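Local atomic coordinates of cytochrome c (Rhodothermus marinus, PDB entry 3CP5), a protein that binds one covalently attached heme c and probably carries electrons between redox partners. Residues M89-L92 with V93-G97; A104-E107 with E108-R111; Y44-A47 with C48-D52. One frame throughout, in Å; residues are numbered along the deposited sequence.

Contact 1: residues M89-L92 with V93-G97; sequences MKQL and VQEYG. With HEC (heme c), chain C.
L92 and Y96 lie side by side on one face of helix 87-96 and point the same way. Their apolar contact runs from L92 CD2 to Y96 CE2, 3.9 Å. In L92, chi1 (-70°, CG anti to the carbonyl carbon) and the extended chi2 together place CD2 by the tyrosine ring and CD1 by the heme. CD1 lies 3.4 Å from the propionate carbon CGA. CB of L92 also packs on CBD of the other propionate.

The backbone bonds are those of a regular helix. V93 N donates to M89 O, Q94 N to K90 O and E95 N to Q91 O. Y96 N donates to L92 O at 2.8 Å. L92 O also lies at the edge of the Y96 ring, in its plane, 3.3 Å from CD2. The polar end of Y96 is held elsewhere, by a hydrogen bond between its OH and R54 NE.

The heme contacts form a third group. V93 CG2 touches the propionate carbon CGD at 3.4 Å and M89 O at 3.5 Å. V93 CA lies 3.4 Å from the propionate oxygen O2D. The chain of M89 bends at chi2 (-69°) and chi3 (-80°), and its CE comes to 3.9 Å from CBD. M89 also packs on Y71 and V75 of helix 69-77 and on M82 and I83 of helix 79-85.

The helix ends at Y96; G97, the next residue, has positive phi, and its N still bonds to V93 O. Helix 87-96 thus forms a wall of the heme pocket on the propionate side. M89, L92, V93 and Y96 are its pocket residues in this cytochrome c fold.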
loop_
_atom_site.group_PDB
_atom_site.type_symbol
_atom_site.label_atom_id
_atom_site.label_comp_id
_atom_site.label_asym_id
_atom_site.label_seq_id
_atom_site.Cartn_x
_atom_site.Cartn_y
_atom_site.Cartn_z
ATOM N N MET A 89 2.193 -1.907 -11.304
ATOM C CA MET A 89 1.502 -0.611 -11.236
ATOM C C MET A 89 1.199 -0.075 -12.625
ATOM O O MET A 89 0.153 0.536 -12.869
ATOM C CB MET A 89 2.272 0.434 -10.417
ATOM C CG MET A 89 2.102 0.321 -8.928
ATOM S SD MET A 89 0.454 0.759 -8.356
ATOM C CE MET A 89 0.410 2.535 -8.301
ATOM N N LYS A 90 2.117 -0.279 -13.553
ATOM C CA LYS A 90 1.818 0.204 -14.921
ATOM C C LYS A 90 0.600 -0.520 -15.471
ATOM O O LYS A 90 -0.288 0.103 -16.072
ATOM C CB LYS A 90 3.077 0.099 -15.786
ATOM C CG LYS A 90 3.090 0.977 -16.990
ATOM C CD LYS A 90 4.343 0.830 -17.847
ATOM C CE LYS A 90 4.069 1.226 -19.300
ATOM N NZ LYS A 90 5.267 1.682 -20.057
ATOM N N GLN A 91 0.468 -1.835 -15.305
ATOM C CA GLN A 91 -0.730 -2.550 -15.764
ATOM C C GLN A 91 -1.975 -2.013 -15.079
ATOM O O GLN A 91 -3.056 -1.921 -15.714
ATOM C CB GLN A 91 -0.617 -4.067 -15.550
ATOM C CG GLN A 91 -1.809 -4.865 -16.097
ATOM C CD GLN A 91 -3.076 -5.048 -15.308
ATOM O OE1 GLN A 91 -4.204 -4.968 -15.844
ATOM N NE2 GLN A 91 -2.911 -5.203 -14.002
ATOM N N LEU A 92 -1.910 -1.771 -13.797
ATOM C CA LEU A 92 -3.094 -1.246 -13.089
ATOM C C LEU A 92 -3.509 0.115 -13.595
ATOM O O LEU A 92 -4.732 0.384 -13.617
ATOM C CB LEU A 92 -2.795 -1.291 -11.593
ATOM C CG LEU A 92 -2.707 -2.659 -10.909
ATOM C CD1 LEU A 92 -2.205 -2.526 -9.486
ATOM C CD2 LEU A 92 -4.102 -3.276 -10.812
ATOM N N VAL A 93 -2.557 0.974 -13.967
ATOM C CA VAL A 93 -2.975 2.248 -14.571
ATOM C C VAL A 93 -3.715 1.993 -15.868
ATOM O O VAL A 93 -4.717 2.674 -16.163
ATOM C CB VAL A 93 -1.767 3.183 -14.819
ATOM C CG1 VAL A 93 -2.169 4.373 -15.656
ATOM C CG2 VAL A 93 -1.175 3.668 -13.514
ATOM N N GLN A 94 -3.267 1.045 -16.711
ATOM C CA GLN A 94 -3.992 0.719 -17.926
ATOM C C GLN A 94 -5.390 0.246 -17.568
ATOM O O GLN A 94 -6.384 0.576 -18.257
ATOM C CB GLN A 94 -3.206 -0.367 -18.682
ATOM C CG GLN A 94 -3.911 -0.929 -19.907
ATOM C CD GLN A 94 -3.068 -2.060 -20.505
ATOM O OE1 GLN A 94 -2.879 -3.088 -19.862
ATOM N NE2 GLN A 94 -2.577 -1.775 -21.688
ATOM N N GLU A 95 -5.551 -0.564 -16.529
ATOM C CA GLU A 95 -6.880 -1.026 -16.147
ATOM C C GLU A 95 -7.787 0.022 -15.553
ATOM O O GLU A 95 -8.997 0.008 -15.860
ATOM C CB GLU A 95 -6.715 -2.183 -15.155
ATOM C CG GLU A 95 -7.976 -2.847 -14.693
ATOM C CD GLU A 95 -7.789 -4.039 -13.774
ATOM O OE1 GLU A 95 -6.633 -4.496 -13.644
ATOM O OE2 GLU A 95 -8.777 -4.536 -13.201
ATOM N N TYR A 96 -7.285 0.883 -14.690
ATOM C CA TYR A 96 -8.093 1.762 -13.876
ATOM C C TYR A 96 -8.198 3.147 -14.435
ATOM O O TYR A 96 -9.165 3.853 -14.119
ATOM C CB TYR A 96 -7.559 1.799 -12.432
ATOM C CG TYR A 96 -8.031 0.540 -11.723
ATOM C CD1 TYR A 96 -9.242 0.457 -11.066
ATOM C CD2 TYR A 96 -7.268 -0.617 -11.731
ATOM C CE1 TYR A 96 -9.651 -0.705 -10.437
ATOM C CE2 TYR A 96 -7.694 -1.784 -11.096
ATOM C CZ TYR A 96 -8.898 -1.844 -10.433
ATOM O OH TYR A 96 -9.350 -2.981 -9.812
ATOM N N GLY A 97 -7.229 3.551 -15.224
ATOM C CA GLY A 97 -7.277 4.814 -15.964
ATOM C C GLY A 97 -6.773 6.006 -15.199
ATOM O O GLY A 97 -5.861 6.769 -15.549
HETATM FE FE HEC C . -4.095 3.582 -4.290
HETATM C CHA HEC C . -3.308 1.230 -6.643
HETATM C CHB HEC C . -2.685 1.657 -1.856
HETATM C CHC HEC C . -4.595 6.120 -2.036
HETATM C CHD HEC C . -5.995 5.223 -6.562
HETATM N NA HEC C . -3.210 1.804 -4.264
HETATM C C1A HEC C . -2.906 0.970 -5.341
HETATM C C2A HEC C . -2.106 -0.138 -4.877
HETATM C C3A HEC C . -1.959 -0.038 -3.549
HETATM C C4A HEC C . -2.628 1.200 -3.172
HETATM C CMA HEC C . -1.224 -0.994 -2.585
HETATM C CAA HEC C . -1.655 -1.357 -5.717
HETATM C CBA HEC C . -2.647 -2.521 -5.670
HETATM C CGA HEC C . -2.111 -3.789 -6.291
HETATM O O1A HEC C . -2.946 -4.725 -6.520
HETATM O O2A HEC C . -0.873 -3.893 -6.503
HETATM N NB HEC C . -3.779 3.838 -2.333
HETATM C C1B HEC C . -3.298 2.862 -1.482
HETATM C C2B HEC C . -3.258 3.385 -0.141
HETATM C C3B HEC C . -3.712 4.671 -0.164
HETATM C C4B HEC C . -4.036 4.945 -1.550
HETATM C CMB HEC C . -2.787 2.540 1.069
HETATM C CAB HEC C . -3.704 5.705 0.980
HETATM C CBB HEC C . -2.428 5.938 1.542
HETATM N NC HEC C . -5.028 5.348 -4.319
HETATM C C1C HEC C . -5.112 6.303 -3.307
HETATM C C2C HEC C . -5.892 7.444 -3.742
HETATM C C3C HEC C . -6.294 7.206 -5.000
HETATM C C4C HEC C . -5.813 5.888 -5.342
HETATM C CMC HEC C . -6.342 8.539 -2.783
HETATM C CAC HEC C . -7.344 7.984 -5.849
HETATM C CBC HEC C . -6.994 9.344 -6.067
HETATM N ND HEC C . -4.535 3.276 -6.215
HETATM C C1D HEC C . -5.370 4.074 -6.988
HETATM C C2D HEC C . -5.476 3.498 -8.330
HETATM C C3D HEC C . -4.638 2.456 -8.367
HETATM C C4D HEC C . -4.121 2.275 -7.025
HETATM C CMD HEC C . -6.339 4.175 -9.430
HETATM C CAD HEC C . -4.236 1.561 -9.554
HETATM C CBD HEC C . -2.945 2.112 -10.207
HETATM C CGD HEC C . -3.210 3.496 -10.755
HETATM O O1D HEC C . -2.556 4.477 -10.296
HETATM O O2D HEC C . -4.126 3.560 -11.659
#

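Contact 2: residues A104-E107 with E108-R111; sequences ALSE and EQAR
S106 and Q109 grip each other in both directions at the start of helix 107-123. The backbone N of S106 donates to Q109 OE1, 2.8 Å. This bond is almost straight (175°) and lies in the carbonyl plane of the amide. In return, in the conformer described, Q109 N donates to S106 OG, 3.2 Å. The chi1 of S106 (80°) places OG between its own backbone N and carbonyl carbon, turned back over the first turn.

This is the tight part of the contact. The L105 side chain lies slantwise to that of Q109, with L105 CD2 3.8 Å from Q109 CD. L105 itself touches the heme and Y44. Water 1 sits on the same Q109 OE1 and on A104 O, as a likely donor to both. The other end of the amide, NE2, is hydrogen-bonded to Y44 OH. A110 N donates to S106 O, and its CB is buried against M73, M76 and L77 of helix 69-77. A leucine in place of Q109 would probably leave S106 N without its acceptor and Y44 OH without its NE2 donor.

The other side is looser and wetter. Water 2 joins S106 OG to E108 N, from which it accepts. E107 and R111 run side by side and point the same way, but their charges do not meet: E107 OE2 is 5.7 Å from R111 NE. What touches is E107 OE2 and R111 CB, 3.7 Å. R111 instead forms a salt bridge with E115, and E108 OE1 bonds to Q36 of helix 31-44. R111 N also donates to E107 O, 2.8 Å. The whole is a capping box, with S106 as N-cap of helix 107-123.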
loop_
_atom_site.group_PDB
_atom_site.type_symbol
_atom_site.label_atom_id
_atom_site.label_comp_id
_atom_site.label_asym_id
_atom_site.label_seq_id
_atom_site.Cartn_x
_atom_site.Cartn_y
_atom_site.Cartn_z
ATOM N N ALA A 104 2.157 13.351 0.080
ATOM C CA ALA A 104 3.062 13.921 1.060
ATOM C C ALA A 104 3.048 13.083 2.340
ATOM O O ALA A 104 3.117 13.560 3.478
ATOM C CB ALA A 104 2.837 15.422 1.310
ATOM N N LEU A 105 3.016 11.771 2.160
ATOM C CA LEU A 105 3.090 10.838 3.286
ATOM C C LEU A 105 4.525 10.601 3.744
ATOM O O LEU A 105 5.460 10.606 2.954
ATOM C CB LEU A 105 2.545 9.452 2.861
ATOM C CG LEU A 105 1.032 9.319 2.839
ATOM C CD1 LEU A 105 0.664 8.124 1.991
ATOM C CD2 LEU A 105 0.388 9.346 4.181
ATOM N N SER A 106 4.689 10.438 5.060
ATOM C CA SER A 106 5.952 10.026 5.662
ATOM C C SER A 106 6.049 8.523 5.808
ATOM O O SER A 106 5.012 7.859 5.835
ATOM C CB SER A 106 6.092 10.629 7.058
ATOM O OG SER A 106 5.337 9.867 7.997
ATOM N N GLU A 107 7.266 8.016 5.909
ATOM C CA GLU A 107 7.439 6.576 6.089
ATOM C C GLU A 107 6.630 6.085 7.303
ATOM O O GLU A 107 6.085 4.958 7.250
ATOM C CB GLU A 107 8.933 6.194 6.173
ATOM C CG GLU A 107 9.185 4.763 6.560
ATOM C CD GLU A 107 9.251 4.375 8.028
ATOM O OE1 GLU A 107 9.536 5.280 8.840
ATOM O OE2 GLU A 107 8.917 3.203 8.307
ATOM N N GLU A 108 6.634 6.773 8.447
ATOM C CA GLU A 108 5.904 6.236 9.607
ATOM C C GLU A 108 4.393 6.136 9.357
ATOM O O GLU A 108 3.794 5.201 9.790
ATOM C CB GLU A 108 6.107 6.992 10.935
ATOM C CG GLU A 108 5.545 6.209 12.155
ATOM C CD GLU A 108 4.034 6.279 12.432
ATOM O OE1 GLU A 108 3.345 7.202 11.985
ATOM O OE2 GLU A 108 3.596 5.382 13.180
ATOM N N GLN A 109 3.827 7.122 8.640
ATOM C CA GLN A 109 2.420 7.035 8.283
ATOM C C GLN A 109 2.178 5.824 7.409
ATOM O O GLN A 109 1.236 5.073 7.629
ATOM C CB GLN A 109 1.930 8.273 7.549
ATOM C CG GLN A 109 1.858 9.525 8.437
ATOM C CD GLN A 109 1.592 10.708 7.523
ATOM O OE1 GLN A 109 2.434 11.039 6.688
ATOM N NE2 GLN A 109 0.393 11.313 7.614
ATOM N N ALA A 110 3.039 5.636 6.398
ATOM C CA ALA A 110 2.850 4.502 5.498
ATOM C C ALA A 110 3.014 3.185 6.261
ATOM O O ALA A 110 2.275 2.209 6.030
ATOM C CB ALA A 110 3.826 4.599 4.322
ATOM N N ARG A 111 3.959 3.115 7.204
ATOM C CA ARG A 111 4.162 1.865 7.961
ATOM C C ARG A 111 2.954 1.549 8.831
ATOM O O ARG A 111 2.577 0.372 8.997
ATOM C CB ARG A 111 5.454 2.011 8.739
ATOM C CG ARG A 111 5.816 0.786 9.589
ATOM C CD ARG A 111 6.001 -0.448 8.697
ATOM N NE ARG A 111 6.193 -1.668 9.474
ATOM C CZ ARG A 111 5.207 -2.432 9.976
ATOM N NH1 ARG A 111 3.917 -2.163 9.813
ATOM N NH2 ARG A 111 5.552 -3.511 10.656
HETATM O O HOH W 1 2.042 13.704 6.142
HETATM O O HOH W 2 8.118 9.214 9.314
#

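Contact 3: residues Y44-A47 with C48-D52; sequences YCTA and CHRLD. With HEC (heme c), chain C.
This is the CXXCH heme-attachment motif of c-type cytochromes, in the loop after helix 31-44. The backbone turns between C45 and H49. C45 O accepts from both C48 N and H49 N, each at 3.0 Å. The H49 donor lies in the carbonyl plane; the C48 donor sits 43° out of it. The turn sets the two sulfurs at different edges of one porphyrin. C45 SG is bonded covalently to heme CAB and C48 SG to CAC, both 1.9 Å.

H49 NE2 binds the iron at 2.0 Å, and M100 SD supplies the other axial ligand. H49 ND1 is hydrogen-bonded to P58 O, which fixes the rotation of the imidazole. That bond is likely to make the ring a stronger electron donor to the iron.

R50 makes a cation-pi contact with F55. Water 3 donates to H49 O and, in the conformer described, bonds to T46 OG1. T46 O meets the guanidinium edge in plane, accepting from R50 NH1 at 3.1 Å.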
loop_
_atom_site.group_PDB
_atom_site.type_symbol
_atom_site.label_atom_id
_atom_site.label_comp_id
_atom_site.label_asym_id
_atom_site.label_seq_id
_atom_site.Cartn_x
_atom_site.Cartn_y
_atom_site.Cartn_z
ATOM N N TYR A 44 -6.579 9.235 4.001
ATOM C CA TYR A 44 -5.809 9.287 2.771
ATOM C C TYR A 44 -6.297 8.364 1.657
ATOM O O TYR A 44 -5.962 8.640 0.489
ATOM C CB TYR A 44 -4.336 8.985 3.030
ATOM C CG TYR A 44 -3.489 10.027 3.710
ATOM C CD1 TYR A 44 -3.382 10.160 5.078
ATOM C CD2 TYR A 44 -2.748 10.935 2.952
ATOM C CE1 TYR A 44 -2.597 11.132 5.664
ATOM C CE2 TYR A 44 -1.947 11.899 3.531
ATOM C CZ TYR A 44 -1.871 12.010 4.902
ATOM O OH TYR A 44 -1.074 12.951 5.515
ATOM N N CYS A 45 -6.979 7.272 1.978
ATOM C CA CYS A 45 -7.118 6.192 1.015
ATOM C C CYS A 45 -8.564 5.848 0.669
ATOM O O CYS A 45 -8.824 5.419 -0.493
ATOM C CB CYS A 45 -6.442 4.910 1.544
ATOM S SG CYS A 45 -4.834 5.111 2.344
ATOM N N THR A 46 -9.518 6.013 1.558
ATOM C CA THR A 46 -10.906 5.680 1.393
ATOM C C THR A 46 -11.585 6.474 0.290
ATOM O O THR A 46 -12.604 6.134 -0.266
ATOM C CB THR A 46 -11.663 5.801 2.743
ATOM O OG1 THR A 46 -11.294 4.646 3.518
ATOM C CG2 THR A 46 -13.155 5.826 2.557
ATOM N N ALA A 47 -11.046 7.612 -0.102
ATOM C CA ALA A 47 -11.608 8.370 -1.202
ATOM C C ALA A 47 -11.593 7.546 -2.489
ATOM O O ALA A 47 -12.398 7.787 -3.370
ATOM C CB ALA A 47 -10.804 9.648 -1.395
ATOM N N CYS A 48 -10.629 6.617 -2.625
ATOM C CA CYS A 48 -10.484 5.885 -3.857
ATOM C C CYS A 48 -10.540 4.370 -3.707
ATOM O O CYS A 48 -10.768 3.657 -4.709
ATOM C CB CYS A 48 -9.127 6.212 -4.511
ATOM S SG CYS A 48 -9.000 7.953 -5.016
ATOM N N HIS A 49 -10.330 3.826 -2.511
ATOM C CA HIS A 49 -10.260 2.394 -2.322
ATOM C C HIS A 49 -11.273 1.900 -1.299
ATOM O O HIS A 49 -11.461 2.571 -0.280
ATOM C CB HIS A 49 -8.873 1.984 -1.839
ATOM C CG HIS A 49 -7.703 2.086 -2.762
ATOM N ND1 HIS A 49 -7.416 1.149 -3.742
ATOM C CD2 HIS A 49 -6.699 3.022 -2.811
ATOM C CE1 HIS A 49 -6.282 1.527 -4.372
ATOM N NE2 HIS A 49 -5.840 2.672 -3.828
ATOM N N ARG A 50 -11.835 0.721 -1.541
ATOM C CA ARG A 50 -12.613 -0.123 -0.646
ATOM C C ARG A 50 -11.840 -1.385 -0.305
ATOM O O ARG A 50 -10.905 -1.731 -1.042
ATOM C CB ARG A 50 -13.941 -0.459 -1.319
ATOM C CG ARG A 50 -14.772 0.753 -1.654
ATOM C CD ARG A 50 -15.657 1.148 -0.519
ATOM N NE ARG A 50 -16.392 2.349 -0.934
ATOM C CZ ARG A 50 -15.878 3.569 -0.999
ATOM N NH1 ARG A 50 -14.607 3.840 -0.695
ATOM N NH2 ARG A 50 -16.666 4.567 -1.397
ATOM N N LEU A 51 -12.219 -2.057 0.784
ATOM C CA LEU A 51 -11.495 -3.274 1.104
ATOM C C LEU A 51 -11.929 -4.460 0.247
ATOM O O LEU A 51 -11.078 -5.255 -0.154
ATOM C CB LEU A 51 -11.707 -3.559 2.585
ATOM C CG LEU A 51 -11.079 -2.594 3.599
ATOM C CD1 LEU A 51 -11.348 -3.064 5.020
ATOM C CD2 LEU A 51 -9.585 -2.419 3.348
ATOM N N ASP A 52 -13.255 -4.562 -0.042
ATOM C CA ASP A 52 -13.819 -5.770 -0.635
ATOM C C ASP A 52 -14.381 -5.634 -2.037
ATOM O O ASP A 52 -15.029 -6.560 -2.536
ATOM C CB ASP A 52 -14.862 -6.353 0.322
ATOM C CG ASP A 52 -14.331 -6.731 1.680
ATOM O OD1 ASP A 52 -13.358 -7.503 1.748
ATOM O OD2 ASP A 52 -14.910 -6.349 2.707
HETATM FE FE HEC C . -4.095 3.582 -4.290
HETATM C CHA HEC C . -3.308 1.230 -6.643
HETATM C CHB HEC C . -2.685 1.657 -1.856
HETATM C CHC HEC C . -4.595 6.120 -2.036
HETATM C CHD HEC C . -5.995 5.223 -6.562
HETATM N NA HEC C . -3.210 1.804 -4.264
HETATM C C1A HEC C . -2.906 0.970 -5.341
HETATM C C2A HEC C . -2.106 -0.138 -4.877
HETATM C C3A HEC C . -1.959 -0.038 -3.549
HETATM C C4A HEC C . -2.628 1.200 -3.172
HETATM C CMA HEC C . -1.224 -0.994 -2.585
HETATM C CAA HEC C . -1.655 -1.357 -5.717
HETATM C CBA HEC C . -2.647 -2.521 -5.670
HETATM C CGA HEC C . -2.111 -3.789 -6.291
HETATM O O1A HEC C . -2.946 -4.725 -6.520
HETATM O O2A HEC C . -0.873 -3.893 -6.503
HETATM N NB HEC C . -3.779 3.838 -2.333
HETATM C C1B HEC C . -3.298 2.862 -1.482
HETATM C C2B HEC C . -3.258 3.385 -0.141
HETATM C C3B HEC C . -3.712 4.671 -0.164
HETATM C C4B HEC C . -4.036 4.945 -1.550
HETATM C CMB HEC C . -2.787 2.540 1.069
HETATM C CAB HEC C . -3.704 5.705 0.980
HETATM C CBB HEC C . -2.428 5.938 1.542
HETATM N NC HEC C . -5.028 5.348 -4.319
HETATM C C1C HEC C . -5.112 6.303 -3.307
HETATM C C2C HEC C . -5.892 7.444 -3.742
HETATM C C3C HEC C . -6.294 7.206 -5.000
HETATM C C4C HEC C . -5.813 5.888 -5.342
HETATM C CMC HEC C . -6.342 8.539 -2.783
HETATM C CAC HEC C . -7.344 7.984 -5.849
HETATM C CBC HEC C . -6.994 9.344 -6.067
HETATM N ND HEC C . -4.535 3.276 -6.215
HETATM C C1D HEC C . -5.370 4.074 -6.988
HETATM C C2D HEC C . -5.476 3.498 -8.330
HETATM C C3D HEC C . -4.638 2.456 -8.367
HETATM C C4D HEC C . -4.121 2.275 -7.025
HETATM C CMD HEC C . -6.339 4.175 -9.430
HETATM C CAD HEC C . -4.236 1.561 -9.554
HETATM C CBD HEC C . -2.945 2.112 -10.207
HETATM C CGD HEC C . -3.210 3.496 -10.755
HETATM O O1D HEC C . -2.556 4.477 -10.296
HETATM O O2D HEC C . -4.126 3.560 -11.659
HETATM O O HOH W 3 -12.667 2.499 2.137
#

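Overall arrangement
Contacts 1 and 3 both touch the heme and are partly buried; contact 2 is a surface contact. Contact 3 holds heme and iron by covalent and metal bonds. Contact 1 meets the propionates mainly by packing, and its polar bonds are those of a helix. Their nearest atoms are about 7 Å apart. Contact 2 relies on side-chain capping and water instead, and reaches the heme only through L105. Y44 of contact 3 meets Q109 and L105 of contact 2. Contacts 1 and 2 lie on opposite sides of the chain's centre, contact 1 on helix 87-96, contact 2 at the start of the next helix, 107-123, and the loop before it.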